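Local coordinates for halocarboxylic acid dehalogenase DehI (Pseudomonas putida, PDB 3BJX), which probably catalyses the hydrolytic removal of halogen from alpha-halocarboxylic acids, at residues F125-N129 / I291-T295; L239-R244 / Q281-A285. One frame throughout, in Å; residues are numbered along the deposited sequence.

Contact 1: F125-N129 / I291-T295; sequences FNYGN and IIHIT
N126 and T295 join two buried helices by a single polar bridge set in an apolar seam, where helix 112-143 runs roughly antiparallel to helix 267-299 near the centre of the folded chain. The axes of 125-129 and 291-295 come within 10.4 Å, their directions 152° apart. With CG anti to its carbonyl carbon (chi1 -67°), N126 sends its amide across the gap, and ND2 gives T295 OG1 a nearly straight bond of 2.8 Å, the hydroxyl lying close to the amide plane. That hydroxyl donates to I291 O one turn back in its own helix, 2.6 Å from T295 OG1. I291 O also receives T295 N, and the two donors reach it from opposite faces of its plane. The relay fixes the threonine rotamer and satisfies a buried hydroxyl as both donor and acceptor, a task that suits threonine. The other half of the amide, N126 OD1, is pressed against isoleucine carbons, 3.3 Å from I291 CG2 and 3.6 Å from I292 CG1. These branched side chains pack against the amide oxygen and probably limit its rotation. I291 CG2 also meets F125 CB at 4.3 Å, while the phenyl ring leads off toward W49 and helix 203-208. N129 ND2, 4.4 Å from I291 CG1, is held by D204; the nearest N129 side-chain atom is about 3 Å from a bound sulfate, probably from the crystallisation liquor, though such ions often mark pockets. This is antiparallel helix packing in the core of an all-helical dehalogenase fold, pinned by one buried asparagine-threonine bond.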
loop_
_atom_site.group_PDB
_atom_site.type_symbol
_atom_site.label_atom_id
_atom_site.label_comp_id
_atom_site.label_asym_id
_atom_site.label_seq_id
_atom_site.Cartn_x
_atom_site.Cartn_y
_atom_site.Cartn_z
ATOM N N PHE A 125 15.607 6.840 15.621
ATOM C CA PHE A 125 14.597 6.307 14.732
ATOM C C PHE A 125 13.409 5.793 15.493
ATOM O O PHE A 125 12.289 6.062 15.082
ATOM C CB PHE A 125 15.153 5.221 13.804
ATOM C CG PHE A 125 15.893 5.772 12.635
ATOM C CD1 PHE A 125 15.210 6.302 11.572
ATOM C CD2 PHE A 125 17.283 5.806 12.625
ATOM C CE1 PHE A 125 15.894 6.842 10.502
ATOM C CE2 PHE A 125 17.959 6.352 11.562
ATOM C CZ PHE A 125 17.274 6.878 10.507
ATOM N N ASN A 126 13.653 5.041 16.574
ATOM C CA ASN A 126 12.599 4.651 17.524
ATOM C C ASN A 126 11.729 5.809 17.953
ATOM O O ASN A 126 10.525 5.646 18.086
ATOM C CB ASN A 126 13.182 3.950 18.759
ATOM C CG ASN A 126 13.781 2.620 18.419
ATOM O OD1 ASN A 126 13.541 2.113 17.320
ATOM N ND2 ASN A 126 14.580 2.048 19.328
ATOM N N TYR A 127 12.351 6.972 18.159
ATOM C CA TYR A 127 11.640 8.189 18.529
ATOM C C TYR A 127 10.810 8.805 17.399
ATOM O O TYR A 127 9.662 9.186 17.617
ATOM C CB TYR A 127 12.598 9.249 19.105
ATOM C CG TYR A 127 11.875 10.505 19.501
ATOM C CD1 TYR A 127 11.121 10.540 20.668
ATOM C CD2 TYR A 127 11.901 11.637 18.698
ATOM C CE1 TYR A 127 10.427 11.672 21.045
ATOM C CE2 TYR A 127 11.193 12.796 19.062
ATOM C CZ TYR A 127 10.456 12.800 20.251
ATOM O OH TYR A 127 9.736 13.913 20.669
ATOM N N GLY A 128 11.391 8.937 16.206
ATOM C CA GLY A 128 10.684 9.610 15.135
ATOM C C GLY A 128 9.750 8.746 14.314
ATOM O O GLY A 128 8.835 9.262 13.690
ATOM N N ASN A 129 9.990 7.437 14.313
ATOM C CA ASN A 129 9.314 6.502 13.411
ATOM C C ASN A 129 7.806 6.522 13.624
ATOM O O ASN A 129 7.074 6.765 12.669
ATOM C CB ASN A 129 9.922 5.076 13.489
ATOM C CG ASN A 129 11.000 4.823 12.430
ATOM O OD1 ASN A 129 11.195 5.634 11.522
ATOM N ND2 ASN A 129 11.695 3.690 12.537
ATOM N N ILE A 291 12.788 -2.027 13.771
ATOM C CA ILE A 291 13.871 -1.298 14.449
ATOM C C ILE A 291 13.709 -1.354 15.957
ATOM O O ILE A 291 14.694 -1.495 16.679
ATOM C CB ILE A 291 14.010 0.181 13.915
ATOM C CG1 ILE A 291 14.292 0.175 12.401
ATOM C CG2 ILE A 291 15.064 0.971 14.679
ATOM C CD1 ILE A 291 15.576 -0.469 11.975
ATOM N N ILE A 292 12.468 -1.270 16.434
ATOM C CA ILE A 292 12.218 -1.510 17.840
ATOM C C ILE A 292 12.572 -2.952 18.190
ATOM O O ILE A 292 13.125 -3.199 19.256
ATOM C CB ILE A 292 10.754 -1.141 18.257
ATOM C CG1 ILE A 292 10.630 0.380 18.395
ATOM C CG2 ILE A 292 10.347 -1.824 19.580
ATOM C CD1 ILE A 292 9.269 0.843 18.689
ATOM N N HIS A 293 12.273 -3.899 17.290
ATOM C CA HIS A 293 12.725 -5.277 17.486
ATOM C C HIS A 293 14.221 -5.424 17.634
ATOM O O HIS A 293 14.674 -6.063 18.567
ATOM C CB HIS A 293 12.240 -6.237 16.406
ATOM C CG HIS A 293 12.400 -7.674 16.798
ATOM N ND1 HIS A 293 11.779 -8.212 17.907
ATOM C CD2 HIS A 293 13.132 -8.675 16.250
ATOM C CE1 HIS A 293 12.112 -9.486 18.012
ATOM N NE2 HIS A 293 12.934 -9.789 17.023
ATOM N N ILE A 294 14.989 -4.839 16.725
ATOM C CA ILE A 294 16.451 -4.841 16.840
ATOM C C ILE A 294 16.898 -4.204 18.164
ATOM O O ILE A 294 17.725 -4.751 18.873
ATOM C CB ILE A 294 17.084 -4.096 15.635
ATOM C CG1 ILE A 294 16.946 -4.928 14.354
ATOM C CG2 ILE A 294 18.542 -3.729 15.894
ATOM C CD1 ILE A 294 17.074 -4.118 13.044
ATOM N N THR A 295 16.336 -3.045 18.490
ATOM C CA THR A 295 16.611 -2.369 19.763
ATOM C C THR A 295 16.369 -3.253 20.973
ATOM O O THR A 295 17.167 -3.249 21.913
ATOM C CB THR A 295 15.804 -1.078 19.890
ATOM O OG1 THR A 295 15.943 -0.332 18.672
ATOM C CG2 THR A 295 16.306 -0.224 21.045
#

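Contact 2: L239-R244 / Q281-A285; sequences LVTRAR and QRFIA. Unlike the reference sequence in segment 239-244: R244 (reference Pro).
Q281, in segment 281-285 of helix 267-299, reaches across to R244 and V240. CB heads toward segment 239-244; CG is anti to the carbonyl carbon and the chain is extended beyond it, which delivers the amide to the other helix. CD lies 4.0 Å from R244 NH2. At the tip OE1 accepts from S140 and also lies 3.6 Å from R244 NH2, whereas NE2 sits over a face of the R244 guanidinium, 3.6 Å from R244 NH2, with the two planes 85° apart. NE2 also donates to a water, which itself donates to V240 O, 2.6 Å away. Replacing Q281 with an alanine would probably leave the water with V240 O but no amide, S140 without its acceptor, and R244 without the amide over that face. V240 CG1 lies 4.1 Å from R282 CZ, over the guanidinium centre, while V240 CG2 packs 3.9 Å from A285 CB. The small alanine lets L239 CB come to 4.0 Å from A285 CB. R244 NH1 lies 4.3 Å from R282 NH2; E141 forms a salt bridge with R244, whose side chain also lies near a bound sulfate, and F278 of the same chain makes a cation-pi contact with R282. The two segments cross steeply at 112°, with helix 112-143 touching A243 and Q281, helix 78-90 touching L239, and Y197 and F278 of the second subunit packing on R244 and R282.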
loop_
_atom_site.group_PDB
_atom_site.type_symbol
_atom_site.label_atom_id
_atom_site.label_comp_id
_atom_site.label_asym_id
_atom_site.label_seq_id
_atom_site.Cartn_x
_atom_site.Cartn_y
_atom_site.Cartn_z
ATOM N N LEU A 239 -0.787 -1.262 14.295
ATOM C CA LEU A 239 -0.224 0.075 14.244
ATOM C C LEU A 239 -0.903 0.947 13.221
ATOM O O LEU A 239 -1.260 2.081 13.536
ATOM C CB LEU A 239 1.270 0.009 13.931
ATOM C CG LEU A 239 2.232 0.267 15.078
ATOM C CD1 LEU A 239 1.831 -0.519 16.291
ATOM C CD2 LEU A 239 3.662 -0.077 14.624
ATOM N N VAL A 240 -1.073 0.427 12.000
ATOM C CA VAL A 240 -1.789 1.141 10.927
ATOM C C VAL A 240 -3.173 1.620 11.398
ATOM O O VAL A 240 -3.512 2.796 11.261
ATOM C CB VAL A 240 -1.927 0.278 9.598
ATOM C CG1 VAL A 240 -2.758 0.992 8.584
ATOM C CG2 VAL A 240 -0.586 -0.060 9.003
ATOM N N THR A 241 -3.945 0.694 11.962
ATOM C CA THR A 241 -5.284 0.950 12.504
ATOM C C THR A 241 -5.257 1.945 13.668
ATOM O O THR A 241 -5.965 2.942 13.645
ATOM C CB THR A 241 -5.915 -0.341 13.019
ATOM O OG1 THR A 241 -5.935 -1.329 11.979
ATOM C CG2 THR A 241 -7.319 -0.081 13.478
ATOM N N ARG A 242 -4.436 1.670 14.678
ATOM C CA ARG A 242 -4.325 2.543 15.842
ATOM C C ARG A 242 -3.950 3.985 15.481
ATOM O O ARG A 242 -4.608 4.921 15.934
ATOM C CB ARG A 242 -3.355 1.956 16.867
ATOM C CG ARG A 242 -3.277 2.737 18.193
ATOM C CD ARG A 242 -4.664 2.920 18.786
ATOM N NE ARG A 242 -4.626 3.713 20.003
ATOM C CZ ARG A 242 -5.601 4.522 20.390
ATOM N NH1 ARG A 242 -6.691 4.659 19.636
ATOM N NH2 ARG A 242 -5.480 5.190 21.533
ATOM N N ALA A 243 -2.908 4.151 14.663
ATOM C CA ALA A 243 -2.515 5.455 14.116
ATOM C C ALA A 243 -3.655 6.177 13.390
ATOM O O ALA A 243 -3.752 7.393 13.469
ATOM C CB ALA A 243 -1.311 5.304 13.198
ATOM N N ARG A 244 -4.503 5.412 12.693
ATOM C CA ARG A 244 -5.716 5.902 11.996
ATOM C C ARG A 244 -6.675 6.528 13.001
ATOM O O ARG A 244 -7.155 7.616 12.782
ATOM C CB ARG A 244 -6.371 4.762 11.175
ATOM C CG ARG A 244 -7.634 5.098 10.335
ATOM C CD ARG A 244 -7.932 3.975 9.285
ATOM N NE ARG A 244 -7.289 4.217 7.953
ATOM C CZ ARG A 244 -6.696 3.309 7.160
ATOM N NH1 ARG A 244 -6.599 2.031 7.524
ATOM N NH2 ARG A 244 -6.187 3.700 6.001
ATOM N N GLN A 281 1.944 4.405 5.015
ATOM C CA GLN A 281 1.317 3.940 6.277
ATOM C C GLN A 281 1.877 2.579 6.702
ATOM O O GLN A 281 2.291 2.401 7.846
ATOM C CB GLN A 281 -0.204 3.853 6.154
ATOM C CG GLN A 281 -0.904 5.151 5.814
ATOM C CD GLN A 281 -2.399 5.004 5.773
ATOM O OE1 GLN A 281 -3.009 4.886 4.702
ATOM N NE2 GLN A 281 -3.009 5.019 6.927
ATOM N N ARG A 282 1.910 1.634 5.760
ATOM C CA ARG A 282 2.342 0.260 6.036
ATOM C C ARG A 282 3.854 0.160 6.156
ATOM O O ARG A 282 4.362 -0.634 6.949
ATOM C CB ARG A 282 1.850 -0.701 4.941
ATOM C CG ARG A 282 0.405 -1.088 5.019
ATOM C CD ARG A 282 -0.526 -0.018 4.477
ATOM N NE ARG A 282 -1.917 -0.432 4.613
ATOM C CZ ARG A 282 -2.957 0.378 4.487
ATOM N NH1 ARG A 282 -2.779 1.655 4.154
ATOM N NH2 ARG A 282 -4.186 -0.107 4.651
ATOM N N PHE A 283 4.561 0.971 5.373
ATOM C CA PHE A 283 6.017 0.962 5.337
ATOM C C PHE A 283 6.573 1.407 6.674
ATOM O O PHE A 283 7.411 0.697 7.274
ATOM C CB PHE A 283 6.537 1.826 4.176
ATOM C CG PHE A 283 8.054 1.891 4.071
ATOM C CD1 PHE A 283 8.731 1.120 3.139
ATOM C CD2 PHE A 283 8.794 2.733 4.895
ATOM C CE1 PHE A 283 10.110 1.168 3.025
ATOM C CE2 PHE A 283 10.186 2.797 4.794
ATOM C CZ PHE A 283 10.839 2.006 3.859
ATOM N N ILE A 284 6.092 2.569 7.141
ATOM C CA ILE A 284 6.487 3.140 8.435
ATOM C C ILE A 284 6.100 2.215 9.577
ATOM O O ILE A 284 6.928 1.939 10.452
ATOM C CB ILE A 284 5.840 4.506 8.732
ATOM C CG1 ILE A 284 5.928 5.464 7.540
ATOM C CG2 ILE A 284 6.460 5.107 10.028
ATOM C CD1 ILE A 284 7.226 6.126 7.355
ATOM N N ALA A 285 4.844 1.764 9.606
ATOM C CA ALA A 285 4.443 0.720 10.580
ATOM C C ALA A 285 5.457 -0.433 10.591
ATOM O O ALA A 285 5.976 -0.780 11.656
ATOM C CB ALA A 285 3.033 0.206 10.334
HETATM O O HOH W 1 -1.998 4.167 9.697
#

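Going from the N terminus, helix 112-143 comes first and supplies 125-129. The chain then passes through a long, mostly helical excursion, and helix 230-248 contributes 239-244. After 36 more residues, 281-285 in helix 267-299 closes the small loop of contact 2; a little further along the same helix, 291-295 closes the large loop of contact 1. Contact 2 is therefore nested within contact 1, and helix 267-299 is the shared partner that ties helix 112-143 to helix 230-248. The two centres are about 14 Å apart, and N129 O meets I284 CG2, adding a second touch between helices 112-143 and 267-299.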